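Alanine racemase 1 (Caldanaerobacter subterraneus subsp. tengcongensis MB4, PDB 4Y2W) belongs to the alanine racemase family, pairing an N-terminal TIM-barrel domain with a C-terminal domain rich in beta strands. Local coordinates at residues Leu94-Val106 with Leu115-His129. The protein carries 1 engineered substitution. Sequence-based numbering, arbitrary orientation.
Sequences LRQIVKHDLTQTV and LEKESLKQNKRAKVH
V98 of helix 94-99 lies against residues 115-121 of helix 109-121 with both methyls engaged: CG2 meets L115 CD1 at 3.8 Å and the CG of E118, while CG1 packs on the side chain of Q122. L115, its CG anti to the backbone N (chi1 -180°), brings the same CD1 within 3.9 Å of I97 CD1 and also against L94 CD2. On the solvent side the aliphatic part of R95 runs across the bent E118, whose OE2 sits 3.5 Å from R95 CG; the guanidinium leads away, and R95 NE stays 5.6 Å from E118 OE2. Past the helix ends, K127 NZ forms a salt bridge to D101 OD2 (3.2 Å), arriving from above the carboxylate plane after a bend at chi3 (-89°). K124 folds its CD over V98 O. Segments 94-99 and 115-121, inclined at 57°, are neighbours outside the eight-stranded TIM barrel, and the strands that follow, 103-106 and 126-131, are adjacent staves joined by a beta-alpha-beta crossover through helix 109-121. Parallel pairing comes from Q104 N to K127 O, H129 N to Q104 O (3.0 Å) and V106 N to H129 O. T103 CG2 touches H129 CD2 at 3.4 Å, whereas V106 CG2 meets V128 CG1 at 3.7 Å on the sheet face that carries Q104, where V106 also packs on Y111 and A112. Further out, T103 OG1 is hydrogen-bonded to Y62 OH and H129 NE2 to E163 OE1, which ties them to strands 62-65 and 160-166. A Schellman motif with N123 as C-prime ends helix 109-121 ahead of strand 126-131.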
loop_
_atom_site.group_PDB
_atom_site.type_symbol
_atom_site.label_atom_id
_atom_site.label_comp_id
_atom_site.label_asym_id
_atom_site.label_seq_id
_atom_site.Cartn_x
_atom_site.Cartn_y
_atom_site.Cartn_z
ATOM N N LEU A 94 -3.064 -24.846 10.025
ATOM C CA LEU A 94 -2.762 -25.093 11.434
ATOM C C LEU A 94 -1.431 -25.800 11.645
ATOM O O LEU A 94 -0.827 -25.670 12.707
ATOM C CB LEU A 94 -3.879 -25.904 12.099
ATOM C CG LEU A 94 -5.167 -25.144 12.419
ATOM C CD1 LEU A 94 -6.220 -26.103 12.962
ATOM C CD2 LEU A 94 -4.914 -24.014 13.407
ATOM N N ARG A 95 -0.978 -26.548 10.643
ATOM C CA ARG A 95 0.283 -27.280 10.750
ATOM C C ARG A 95 1.454 -26.336 11.020
ATOM O O ARG A 95 2.350 -26.651 11.800
ATOM C CB ARG A 95 0.543 -28.097 9.478
ATOM C CG ARG A 95 1.662 -29.122 9.618
ATOM C CD ARG A 95 1.739 -30.055 8.417
ATOM N NE ARG A 95 2.332 -29.408 7.245
ATOM C CZ ARG A 95 3.639 -29.205 7.059
ATOM N NH1 ARG A 95 4.530 -29.591 7.971
ATOM N NH2 ARG A 95 4.061 -28.603 5.950
ATOM N N GLN A 96 1.415 -25.167 10.390
ATOM C CA GLN A 96 2.532 -24.228 10.412
ATOM C C GLN A 96 2.712 -23.555 11.774
ATOM O O GLN A 96 3.836 -23.444 12.270
ATOM C CB GLN A 96 2.344 -23.165 9.322
ATOM C CG GLN A 96 2.249 -23.719 7.903
ATOM C CD GLN A 96 3.511 -24.447 7.473
ATOM O OE1 GLN A 96 4.455 -23.835 6.971
ATOM N NE2 GLN A 96 3.531 -25.763 7.668
ATOM N N ILE A 97 1.611 -23.105 12.367
ATOM C CA ILE A 97 1.657 -22.437 13.677
ATOM C C ILE A 97 2.123 -23.365 14.803
ATOM O O ILE A 97 2.774 -22.920 15.754
ATOM C CB ILE A 97 0.307 -21.785 14.061
ATOM C CG1 ILE A 97 -0.834 -22.812 14.070
ATOM C CG2 ILE A 97 -0.012 -20.640 13.109
ATOM C CD1 ILE A 97 -2.122 -22.280 14.655
ATOM N N VAL A 98 1.790 -24.647 14.691
ATOM C CA VAL A 98 2.252 -25.652 15.644
ATOM C C VAL A 98 3.734 -25.957 15.416
ATOM O O VAL A 98 4.499 -26.098 16.373
ATOM C CB VAL A 98 1.432 -26.956 15.532
ATOM C CG1 VAL A 98 2.015 -28.044 16.425
ATOM C CG2 VAL A 98 -0.024 -26.699 15.895
ATOM N N LYS A 99 4.126 -26.049 14.145
ATOM C CA LYS A 99 5.501 -26.383 13.770
ATOM C C LYS A 99 6.497 -25.328 14.242
ATOM O O LYS A 99 7.536 -25.659 14.817
ATOM C CB LYS A 99 5.606 -26.557 12.251
ATOM C CG LYS A 99 6.921 -27.148 11.768
ATOM C CD LYS A 99 6.873 -27.419 10.272
ATOM C CE LYS A 99 8.167 -28.038 9.766
ATOM N NZ LYS A 99 8.221 -28.063 8.276
ATOM N N HIS A 100 6.170 -24.061 14.008
ATOM C CA HIS A 100 7.078 -22.962 14.328
ATOM C C HIS A 100 6.745 -22.287 15.663
ATOM O O HIS A 100 7.251 -21.203 15.964
ATOM C CB HIS A 100 7.100 -21.954 13.173
ATOM C CG HIS A 100 7.695 -22.505 11.913
ATOM N ND1 HIS A 100 6.932 -22.872 10.825
ATOM C CD2 HIS A 100 8.980 -22.772 11.577
ATOM C CE1 HIS A 100 7.721 -23.328 9.869
ATOM N NE2 HIS A 100 8.969 -23.278 10.300
ATOM N N ASP A 101 5.899 -22.941 16.458
ATOM C CA ASP A 101 5.650 -22.550 17.841
ATOM C C ASP A 101 5.144 -21.110 17.937
ATOM O O ASP A 101 5.808 -20.230 18.494
ATOM C CB ASP A 101 6.921 -22.761 18.680
ATOM C CG ASP A 101 6.665 -22.649 20.169
ATOM O OD1 ASP A 101 5.557 -23.020 20.611
ATOM O OD2 ASP A 101 7.575 -22.193 20.899
ATOM N N LEU A 102 3.961 -20.882 17.377
ATOM C CA LEU A 102 3.340 -19.564 17.377
ATOM C C LEU A 102 2.097 -19.570 18.257
ATOM O O LEU A 102 1.282 -20.491 18.191
ATOM C CB LEU A 102 2.973 -19.149 15.948
ATOM C CG LEU A 102 4.149 -18.970 14.981
ATOM C CD1 LEU A 102 3.650 -18.822 13.555
ATOM C CD2 LEU A 102 5.005 -17.778 15.374
ATOM N N THR A 103 1.961 -18.538 19.081
ATOM C CA THR A 103 0.807 -18.402 19.954
ATOM C C THR A 103 -0.405 -17.985 19.117
ATOM O O THR A 103 -0.304 -17.102 18.261
ATOM C CB THR A 103 1.069 -17.366 21.065
ATOM O OG1 THR A 103 2.369 -17.584 21.625
ATOM C CG2 THR A 103 0.023 -17.465 22.162
ATOM N N GLN A 104 -1.541 -18.630 19.373
ATOM C CA GLN A 104 -2.760 -18.415 18.600
ATOM C C GLN A 104 -3.901 -17.893 19.472
ATOM O O GLN A 104 -4.055 -18.292 20.625
ATOM C CB GLN A 104 -3.191 -19.724 17.927
ATOM C CG GLN A 104 -4.439 -19.622 17.052
ATOM C CD GLN A 104 -4.263 -18.667 15.883
ATOM O OE1 GLN A 104 -3.236 -18.685 15.201
ATOM N NE2 GLN A 104 -5.268 -17.831 15.644
ATOM N N THR A 105 -4.703 -17.005 18.896
ATOM C CA THR A 105 -5.888 -16.485 19.557
ATOM C C THR A 105 -7.040 -17.475 19.410
ATOM O O THR A 105 -7.261 -18.021 18.327
ATOM C CB THR A 105 -6.283 -15.122 18.962
ATOM O OG1 THR A 105 -5.235 -14.180 19.218
ATOM C CG2 THR A 105 -7.575 -14.614 19.578
ATOM N N VAL A 106 -7.770 -17.701 20.501
ATOM C CA VAL A 106 -8.887 -18.648 20.514
ATOM C C VAL A 106 -10.072 -18.094 21.308
ATOM O O VAL A 106 -9.899 -17.569 22.407
ATOM C CB VAL A 106 -8.469 -20.001 21.132
ATOM C CG1 VAL A 106 -9.615 -21.006 21.053
ATOM C CG2 VAL A 106 -7.224 -20.545 20.442
ATOM N N LEU A 115 -7.134 -27.274 16.887
ATOM C CA LEU A 115 -5.746 -26.923 17.166
ATOM C C LEU A 115 -5.065 -28.021 17.981
ATOM O O LEU A 115 -3.950 -28.428 17.658
ATOM C CB LEU A 115 -5.653 -25.577 17.895
ATOM C CG LEU A 115 -4.245 -25.072 18.255
ATOM C CD1 LEU A 115 -3.305 -25.083 17.056
ATOM C CD2 LEU A 115 -4.323 -23.676 18.854
ATOM N N GLU A 116 -5.742 -28.496 19.029
ATOM C CA GLU A 116 -5.208 -29.559 19.893
ATOM C C GLU A 116 -4.852 -30.790 19.067
ATOM O O GLU A 116 -3.775 -31.360 19.231
ATOM C CB GLU A 116 -6.214 -29.946 20.988
ATOM C CG GLU A 116 -5.605 -30.769 22.124
ATOM C CD GLU A 116 -6.620 -31.544 22.954
ATOM O OE1 GLU A 116 -7.786 -31.689 22.532
ATOM O OE2 GLU A 116 -6.240 -32.025 24.044
ATOM N N LYS A 117 -5.761 -31.178 18.176
ATOM C CA LYS A 117 -5.564 -32.317 17.279
ATOM C C LYS A 117 -4.221 -32.243 16.543
ATOM O O LYS A 117 -3.469 -33.220 16.508
ATOM C CB LYS A 117 -6.718 -32.385 16.273
ATOM C CG LYS A 117 -6.765 -33.639 15.414
ATOM C CD LYS A 117 -8.055 -33.687 14.601
ATOM C CE LYS A 117 -7.939 -34.581 13.372
ATOM N NZ LYS A 117 -7.880 -36.030 13.715
ATOM N N GLU A 118 -3.922 -31.075 15.977
ATOM C CA GLU A 118 -2.659 -30.850 15.267
ATOM C C GLU A 118 -1.462 -30.811 16.228
ATOM O O GLU A 118 -0.366 -31.247 15.873
ATOM C CB GLU A 118 -2.741 -29.547 14.462
ATOM C CG GLU A 118 -1.588 -29.305 13.497
ATOM C CD GLU A 118 -1.542 -30.301 12.354
ATOM O OE1 GLU A 118 -2.616 -30.682 11.841
ATOM O OE2 GLU A 118 -0.423 -30.690 11.959
ATOM N N SER A 119 -1.676 -30.284 17.434
ATOM C CA SER A 119 -0.642 -30.254 18.480
ATOM C C SER A 119 -0.198 -31.659 18.880
ATOM O O SER A 119 0.993 -31.925 19.046
ATOM C CB SER A 119 -1.159 -29.530 19.729
ATOM O OG SER A 119 -2.006 -28.449 19.388
ATOM N N LEU A 120 -1.175 -32.546 19.043
ATOM C CA LEU A 120 -0.920 -33.935 19.413
ATOM C C LEU A 120 -0.358 -34.731 18.237
ATOM O O LEU A 120 0.428 -35.660 18.431
ATOM C CB LEU A 120 -2.205 -34.590 19.936
ATOM C CG LEU A 120 -2.777 -33.962 21.216
ATOM C CD1 LEU A 120 -4.160 -34.522 21.532
ATOM C CD2 LEU A 120 -1.829 -34.155 22.393
ATOM N N LYS A 121 -0.756 -34.357 17.025
ATOM C CA LYS A 121 -0.254 -34.987 15.808
ATOM C C LYS A 121 1.243 -34.732 15.588
ATOM O O LYS A 121 1.927 -35.552 14.980
ATOM C CB LYS A 121 -1.059 -34.491 14.605
ATOM C CG LYS A 121 -0.759 -35.194 13.295
ATOM C CD LYS A 121 -1.773 -34.794 12.236
ATOM C CE LYS A 121 -1.331 -35.219 10.845
ATOM N NZ LYS A 121 -2.260 -34.710 9.799
ATOM N N GLN A 122 1.746 -33.600 16.081
ATOM C CA GLN A 122 3.170 -33.270 15.980
ATOM C C GLN A 122 3.919 -33.428 17.305
ATOM O O GLN A 122 5.121 -33.151 17.374
ATOM C CB GLN A 122 3.338 -31.842 15.468
ATOM C CG GLN A 122 2.809 -31.627 14.062
ATOM C CD GLN A 122 2.991 -30.198 13.584
ATOM O OE1 GLN A 122 2.113 -29.638 12.928
ATOM N NE2 GLN A 122 4.131 -29.600 13.916
ATOM N N ASN A 123 3.210 -33.867 18.346
ATOM C CA ASN A 123 3.790 -34.110 19.674
ATOM C C ASN A 123 4.392 -32.853 20.317
ATOM O O ASN A 123 5.366 -32.933 21.069
ATOM C CB ASN A 123 4.830 -35.238 19.614
ATOM C CG ASN A 123 4.317 -36.469 18.884
ATOM O OD1 ASN A 123 4.915 -36.916 17.906
ATOM N ND2 ASN A 123 3.199 -37.015 19.352
ATOM N N LYS A 124 3.798 -31.700 20.011
ATOM C CA LYS A 124 4.168 -30.422 20.617
ATOM C C LYS A 124 2.932 -29.853 21.306
ATOM O O LYS A 124 1.836 -30.403 21.179
ATOM C CB LYS A 124 4.687 -29.439 19.558
ATOM C CG LYS A 124 5.959 -29.890 18.848
ATOM C CD LYS A 124 6.399 -28.921 17.754
ATOM C CE LYS A 124 7.410 -27.889 18.244
ATOM N NZ LYS A 124 6.837 -26.891 19.190
ATOM N N ARG A 125 3.113 -28.756 22.035
ATOM C CA ARG A 125 2.012 -28.116 22.749
ATOM C C ARG A 125 1.778 -26.701 22.209
ATOM O O ARG A 125 2.688 -25.874 22.209
ATOM C CB ARG A 125 2.297 -28.085 24.252
ATOM C CG ARG A 125 2.839 -29.397 24.815
ATOM C CD ARG A 125 2.210 -29.760 26.153
ATOM N NE ARG A 125 2.487 -28.785 27.207
ATOM C CZ ARG A 125 1.885 -28.764 28.396
ATOM N NH1 ARG A 125 0.958 -29.668 28.706
ATOM N NH2 ARG A 125 2.210 -27.832 29.287
ATOM N N ALA A 126 0.555 -26.437 21.752
ATOM C CA ALA A 126 0.218 -25.159 21.113
ATOM C C ALA A 126 -0.207 -24.110 22.136
ATOM O O ALA A 126 -1.284 -24.209 22.730
ATOM C CB ALA A 126 -0.882 -25.357 20.078
ATOM N N LYS A 127 0.643 -23.105 22.330
ATOM C CA LYS A 127 0.331 -21.986 23.216
ATOM C C LYS A 127 -0.868 -21.213 22.670
ATOM O O LYS A 127 -0.960 -20.997 21.467
ATOM C CB LYS A 127 1.546 -21.064 23.352
ATOM C CG LYS A 127 2.690 -21.678 24.144
ATOM C CD LYS A 127 3.935 -20.799 24.157
ATOM C CE LYS A 127 4.849 -21.090 22.975
ATOM N NZ LYS A 127 6.156 -20.378 23.062
ATOM N N VAL A 128 -1.796 -20.826 23.545
ATOM C CA VAL A 128 -2.970 -20.049 23.132
ATOM C C VAL A 128 -3.331 -18.967 24.139
ATOM O O VAL A 128 -3.146 -19.136 25.344
ATOM C CB VAL A 128 -4.223 -20.928 22.906
ATOM C CG1 VAL A 128 -4.035 -21.843 21.707
ATOM C CG2 VAL A 128 -4.564 -21.734 24.151
ATOM N N HIS A 129 -3.847 -17.856 23.617
ATOM C CA HIS A 129 -4.354 -16.748 24.418
ATOM C C HIS A 129 -5.842 -16.599 24.134
ATOM O O HIS A 129 -6.248 -16.579 22.974
ATOM C CB HIS A 129 -3.627 -15.454 24.052
ATOM C CG HIS A 129 -2.257 -15.340 24.641
ATOM N ND1 HIS A 129 -1.648 -14.126 24.864
ATOM C CD2 HIS A 129 -1.382 -16.282 25.071
ATOM C CE1 HIS A 129 -0.454 -14.322 25.394
ATOM N NE2 HIS A 129 -0.269 -15.622 25.533
#